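Local coordinates for protein carbonic anhydrase (Geobacillus kaustophilus, PDB 3VNP) that catalyses the reversible hydration of carbon dioxide to hydrogencarbonate as a metal-dependent gamma-class carbonic anhydrase that works as a homotrimer, at residues G45-T50 / L64-N69; L86-V91 / I103-E108. All blocks are in the same frame, centred on the assembly; numbering follows the deposited sequence.

Contact 1 of 2, residues G45-T50 / L64-N69; sequences GDVAPT and LHQSPN. With MG (magnesium ion), chain E.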
loop_
_atom_site.group_PDB
_atom_site.type_symbol
_atom_site.label_atom_id
_atom_site.label_comp_id
_atom_site.label_asym_id
_atom_site.label_seq_id
_atom_site.Cartn_x
_atom_site.Cartn_y
_atom_site.Cartn_z
ATOM N N GLY A 45 11.025 5.049 13.063
ATOM C CA GLY A 45 10.990 5.149 14.514
ATOM C C GLY A 45 11.352 6.547 14.960
ATOM O O GLY A 45 12.344 6.764 15.650
ATOM N N ASP A 46 10.536 7.512 14.575
ATOM C CA ASP A 46 10.847 8.880 14.931
ATOM C C ASP A 46 9.817 9.551 15.830
ATOM O O ASP A 46 9.902 10.750 16.074
ATOM C CB ASP A 46 11.084 9.687 13.649
ATOM C CG ASP A 46 9.927 9.579 12.678
ATOM O OD1 ASP A 46 10.139 9.797 11.467
ATOM O OD2 ASP A 46 8.800 9.280 13.131
ATOM N N VAL A 47 8.852 8.778 16.325
ATOM C CA VAL A 47 7.837 9.308 17.239
ATOM C C VAL A 47 7.922 8.609 18.603
ATOM O O VAL A 47 7.898 9.270 19.642
ATOM C CB VAL A 47 6.405 9.157 16.673
ATOM C CG1 VAL A 47 5.394 9.735 17.650
ATOM C CG2 VAL A 47 6.301 9.874 15.340
ATOM N N ALA A 48 8.014 7.282 18.594
ATOM C CA ALA A 48 8.123 6.513 19.832
ATOM C C ALA A 48 8.896 5.229 19.567
ATOM O O ALA A 48 9.126 4.860 18.422
ATOM C CB ALA A 48 6.736 6.193 20.393
ATOM N N PRO A 49 9.311 4.534 20.631
ATOM C CA PRO A 49 10.065 3.282 20.521
ATOM C C PRO A 49 9.377 2.202 19.692
ATOM O O PRO A 49 8.164 2.028 19.764
ATOM C CB PRO A 49 10.224 2.856 21.978
ATOM C CG PRO A 49 10.290 4.172 22.694
ATOM C CD PRO A 49 9.182 4.943 22.041
ATOM N N THR A 50 10.160 1.479 18.898
ATOM C CA THR A 50 9.622 0.386 18.093
ATOM C C THR A 50 10.476 -0.832 18.387
ATOM O O THR A 50 11.689 -0.802 18.193
ATOM C CB THR A 50 9.698 0.669 16.576
ATOM O OG1 THR A 50 8.992 1.874 16.271
ATOM C CG2 THR A 50 9.078 -0.480 15.794
ATOM N N LEU A 64 5.166 0.806 9.349
ATOM C CA LEU A 64 5.229 0.760 10.803
ATOM C C LEU A 64 5.595 2.145 11.321
ATOM O O LEU A 64 6.621 2.706 10.940
ATOM C CB LEU A 64 6.253 -0.282 11.270
ATOM C CG LEU A 64 5.688 -1.710 11.378
ATOM C CD1 LEU A 64 5.122 -2.152 10.029
ATOM C CD2 LEU A 64 6.775 -2.673 11.851
ATOM N N HIS A 65 4.732 2.708 12.164
ATOM C CA HIS A 65 4.980 4.024 12.737
ATOM C C HIS A 65 4.361 4.119 14.135
ATOM O O HIS A 65 3.792 3.154 14.644
ATOM C CB HIS A 65 4.404 5.123 11.835
ATOM C CG HIS A 65 5.022 6.471 12.057
ATOM N ND1 HIS A 65 4.327 7.647 11.879
ATOM C CD2 HIS A 65 6.271 6.828 12.435
ATOM C CE1 HIS A 65 5.121 8.671 12.141
ATOM N NE2 HIS A 65 6.306 8.201 12.481
ATOM N N GLN A 66 4.465 5.287 14.757
ATOM C CA GLN A 66 3.920 5.454 16.092
ATOM C C GLN A 66 3.316 6.833 16.323
ATOM O O GLN A 66 3.598 7.787 15.592
ATOM C CB GLN A 66 5.011 5.234 17.157
ATOM C CG GLN A 66 6.107 4.232 16.816
ATOM C CD GLN A 66 7.100 4.788 15.815
ATOM O OE1 GLN A 66 7.495 5.948 15.906
ATOM N NE2 GLN A 66 7.519 3.962 14.865
ATOM N N SER A 67 2.467 6.904 17.343
ATOM C CA SER A 67 1.856 8.153 17.781
ATOM C C SER A 67 2.640 8.442 19.083
ATOM O O SER A 67 3.209 7.519 19.692
ATOM C CB SER A 67 0.353 7.967 18.050
ATOM O OG SER A 67 0.106 6.941 18.993
ATOM N N PRO A 68 2.690 9.710 19.522
ATOM C CA PRO A 68 3.428 10.054 20.740
ATOM C C PRO A 68 3.160 9.183 21.969
ATOM O O PRO A 68 2.020 8.814 22.247
ATOM C CB PRO A 68 3.040 11.516 20.975
ATOM C CG PRO A 68 2.799 12.024 19.603
ATOM C CD PRO A 68 2.006 10.896 18.978
ATOM N N ASN A 69 4.232 8.847 22.683
ATOM C CA ASN A 69 4.160 8.057 23.912
ATOM C C ASN A 69 3.595 6.656 23.788
ATOM O O ASN A 69 3.361 6.000 24.801
ATOM C CB ASN A 69 3.360 8.825 24.961
ATOM C CG ASN A 69 3.835 10.259 25.107
ATOM O OD1 ASN A 69 3.035 11.197 25.077
ATOM N ND2 ASN A 69 5.145 10.437 25.258
HETATM MG MG MG E . 2.064 8.153 11.615
HETATM O O HOH W 1 6.931 9.435 22.134
HETATM O O HOH W 2 1.885 10.580 11.563
#

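Contact 2 of 2, residues L86-V91 / I103-E108; sequences LHSAIV and ILDRAE. With MG (magnesium ion), chain E.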
loop_
_atom_site.group_PDB
_atom_site.type_symbol
_atom_site.label_atom_id
_atom_site.label_comp_id
_atom_site.label_asym_id
_atom_site.label_seq_id
_atom_site.Cartn_x
_atom_site.Cartn_y
_atom_site.Cartn_z
ATOM N N LEU A 86 0.742 -0.649 10.793
ATOM C CA LEU A 86 0.782 -0.889 12.228
ATOM C C LEU A 86 1.145 0.440 12.840
ATOM O O LEU A 86 2.233 0.961 12.605
ATOM C CB LEU A 86 1.840 -1.938 12.584
ATOM C CG LEU A 86 1.618 -3.344 12.022
ATOM C CD1 LEU A 86 2.769 -4.247 12.433
ATOM C CD2 LEU A 86 0.299 -3.893 12.532
ATOM N N HIS A 87 0.224 0.999 13.613
ATOM C CA HIS A 87 0.464 2.292 14.225
ATOM C C HIS A 87 0.380 2.218 15.745
ATOM O O HIS A 87 -0.705 2.096 16.305
ATOM C CB HIS A 87 -0.547 3.295 13.678
ATOM C CG HIS A 87 -0.015 4.689 13.579
ATOM N ND1 HIS A 87 -0.037 5.574 14.637
ATOM C CD2 HIS A 87 0.576 5.345 12.551
ATOM C CE1 HIS A 87 0.518 6.714 14.264
ATOM N NE2 HIS A 87 0.900 6.599 13.004
ATOM N N SER A 88 1.536 2.294 16.403
ATOM C CA SER A 88 1.598 2.229 17.861
ATOM C C SER A 88 0.769 1.059 18.357
ATOM O O SER A 88 0.042 1.173 19.342
ATOM C CB SER A 88 1.069 3.517 18.479
ATOM O OG SER A 88 1.991 4.571 18.305
ATOM N N ALA A 89 0.876 -0.064 17.660
ATOM C CA ALA A 89 0.128 -1.250 18.031
ATOM C C ALA A 89 0.995 -2.168 18.871
ATOM O O ALA A 89 2.225 -2.070 18.849
ATOM C CB ALA A 89 -0.345 -1.984 16.783
ATOM N N ILE A 90 0.340 -3.050 19.617
ATOM C CA ILE A 90 1.019 -4.015 20.460
ATOM C C ILE A 90 0.546 -5.390 20.015
ATOM O O ILE A 90 -0.579 -5.792 20.299
ATOM C CB ILE A 90 0.675 -3.779 21.936
ATOM C CG1 ILE A 90 1.165 -2.390 22.340
ATOM C CG2 ILE A 90 1.321 -4.848 22.818
ATOM C CD1 ILE A 90 0.710 -1.957 23.699
ATOM N N VAL A 91 1.409 -6.096 19.290
ATOM C CA VAL A 91 1.088 -7.422 18.774
ATOM C C VAL A 91 1.800 -8.476 19.615
ATOM O O VAL A 91 3.033 -8.526 19.642
ATOM C CB VAL A 91 1.537 -7.557 17.295
ATOM C CG1 VAL A 91 0.960 -8.816 16.687
ATOM C CG2 VAL A 91 1.111 -6.326 16.504
ATOM N N ILE A 103 -3.916 -1.800 12.032
ATOM C CA ILE A 103 -4.010 -1.924 13.480
ATOM C C ILE A 103 -3.657 -0.570 14.053
ATOM O O ILE A 103 -2.527 -0.107 13.922
ATOM C CB ILE A 103 -3.025 -2.982 14.016
ATOM C CG1 ILE A 103 -3.088 -4.240 13.140
ATOM C CG2 ILE A 103 -3.364 -3.322 15.457
ATOM C CD1 ILE A 103 -4.461 -4.892 13.067
ATOM N N LEU A 104 -4.624 0.073 14.694
ATOM C CA LEU A 104 -4.380 1.396 15.231
ATOM C C LEU A 104 -3.871 1.489 16.669
ATOM O O LEU A 104 -3.751 0.495 17.378
ATOM C CB LEU A 104 -5.623 2.261 15.008
ATOM C CG LEU A 104 -5.887 2.395 13.497
ATOM C CD1 LEU A 104 -7.161 3.160 13.240
ATOM C CD2 LEU A 104 -4.705 3.091 12.829
ATOM N N ASP A 105 -3.560 2.716 17.062
ATOM C CA ASP A 105 -2.986 3.066 18.352
ATOM C C ASP A 105 -3.475 2.439 19.655
ATOM O O ASP A 105 -4.652 2.509 20.013
ATOM C CB ASP A 105 -2.999 4.582 18.441
ATOM C CG ASP A 105 -2.356 5.218 17.221
ATOM O OD1 ASP A 105 -1.120 5.403 17.214
ATOM O OD2 ASP A 105 -3.079 5.497 16.243
ATOM N N ARG A 106 -2.518 1.840 20.362
ATOM C CA ARG A 106 -2.737 1.180 21.641
ATOM C C ARG A 106 -3.605 -0.060 21.517
ATOM O O ARG A 106 -3.930 -0.708 22.510
ATOM C CB ARG A 106 -3.325 2.167 22.649
ATOM C CG ARG A 106 -2.439 3.390 22.841
ATOM C CD ARG A 106 -3.058 4.406 23.781
ATOM N NE ARG A 106 -2.764 4.115 25.179
ATOM C CZ ARG A 106 -3.254 4.813 26.199
ATOM N NH1 ARG A 106 -4.066 5.839 25.972
ATOM N NH2 ARG A 106 -2.931 4.487 27.444
ATOM N N ALA A 107 -3.975 -0.396 20.291
ATOM C CA ALA A 107 -4.766 -1.592 20.073
ATOM C C ALA A 107 -3.852 -2.756 20.429
ATOM O O ALA A 107 -2.734 -2.840 19.931
ATOM C CB ALA A 107 -5.189 -1.691 18.617
ATOM N N GLU A 108 -4.310 -3.642 21.304
ATOM C CA GLU A 108 -3.492 -4.786 21.684
ATOM C C GLU A 108 -4.050 -6.075 21.103
ATOM O O GLU A 108 -5.210 -6.426 21.314
ATOM C CB GLU A 108 -3.391 -4.886 23.203
ATOM C CG GLU A 108 -2.712 -6.150 23.711
ATOM C CD GLU A 108 -2.357 -6.054 25.184
ATOM O OE1 GLU A 108 -3.121 -5.407 25.933
ATOM O OE2 GLU A 108 -1.325 -6.626 25.591
HETATM MG MG MG E . 2.064 8.153 11.615
HETATM O O HOH W 2 1.885 10.580 11.563
#

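Contact 1 of 2, residues G45-T50 / L64-N69
OE1 of Q66 is gripped twice by the backbone of the corner at 46-48. V47 N reaches it at 3.2 Å, nearly in line with the side-chain C=O (172°), while A48 N comes in at 3.0 Å, tilted from the carbonyl plane. A bend at chi2 (75°) turns the Q66 amide toward the backbone of this corner, and NE2 at the other end of the amide donates to the carbonyl oxygen of R44, so both ends of the group are fixed. In the left-handed parallel beta-helix of the gamma-class carbonic anhydrases, this joins the turn after strand 42-45 to the next coil, at the end of strand 63-65. Beside it, H65 NE2 donates to D46 OD2 at 2.8 Å; the acceptor lies in the ring plane and offers its syn lone pair, with the carboxylate turned 80° from the ring. D46 OD1 is held by R44 and by Y166 of the second subunit. H65 ND1 binds the magnesium ion at 2.3 Å, which makes D46 a second-shell residue that orients the ligand ring. V47 reaches across with both methyls: CG2 lies 3.3 Å from H65 NE2, and CG1 packs 3.8 Å from P68 CD.

Contact 2 of 2, residues L86-V91 / I103-E108
H87 and D105 run side by side across two successive coils of the left-handed beta-helix, within a hexapeptide-repeat region. The parallel pairing is seen at L86 with I103 and again at I90 with E108, but the register slips by one residue between them, where a type II turn from L104 to A107 rounds the corner. Followed outward, H87 CB lies 3.9 Å from I103 O and 4.2 Å from L104 CD2, and CG stands 3.9 Å from D105 OD1. ND1 donates to D105 OD1 at 2.8 Å, nearly straight at 168°; the oxygen lies in the ring plane and is met on its syn side, somewhat out of the carboxylate plane, and the carboxylate is turned 71° from the ring. CE1 lies 3.6 Å from the same oxygen; across it from ND1, NE2, flanked by CD2, binds the magnesium ion at 2.4 Å, a site completed by H65, a water and H82 of the second subunit. D105 CG stands opposite its own carbonyl carbon (chi1 -52°), which carries the carboxylate over to the ring, and OD1 also accepts from S67 OG. With an alanine here, H87 ND1 and S67 OG would probably lose the acceptor they share, and the metal-bound ring a bond that fixes its rotation. The backbones are joined by H87 N to I103 O, R106 N to S88 O and I90 N to A107 O. Within the coil, where L86 also meets L72 and I74, its CD2 rests 3.5 Å from I103 CG1, and A89 CB sits 3.6 Å from I103 CG2.

Overall arrangement
From the N terminus, the chain first winds through the coils carrying strands 2-4 and 24-26. Contact 1 then closes the circuit from 45-50 to 64-69, with thirteen residues between its segments. After one further circuit, from 63-65 to 85-87, contact 2 closes the following one, from 86-91 to 103-108, with eleven between. The two follow in series and neither nest nor cross. Strands 63-65 and 85-87 are neighbours in one parallel sheet, which places the contacts on adjoining coils with centres 11 Å apart. S67 bridges them, its N lying 2.6 Å from S88 OG in a probable hydrogen bond. The magnesium ion joins both to H82 of the second subunit, placing the site between two chains.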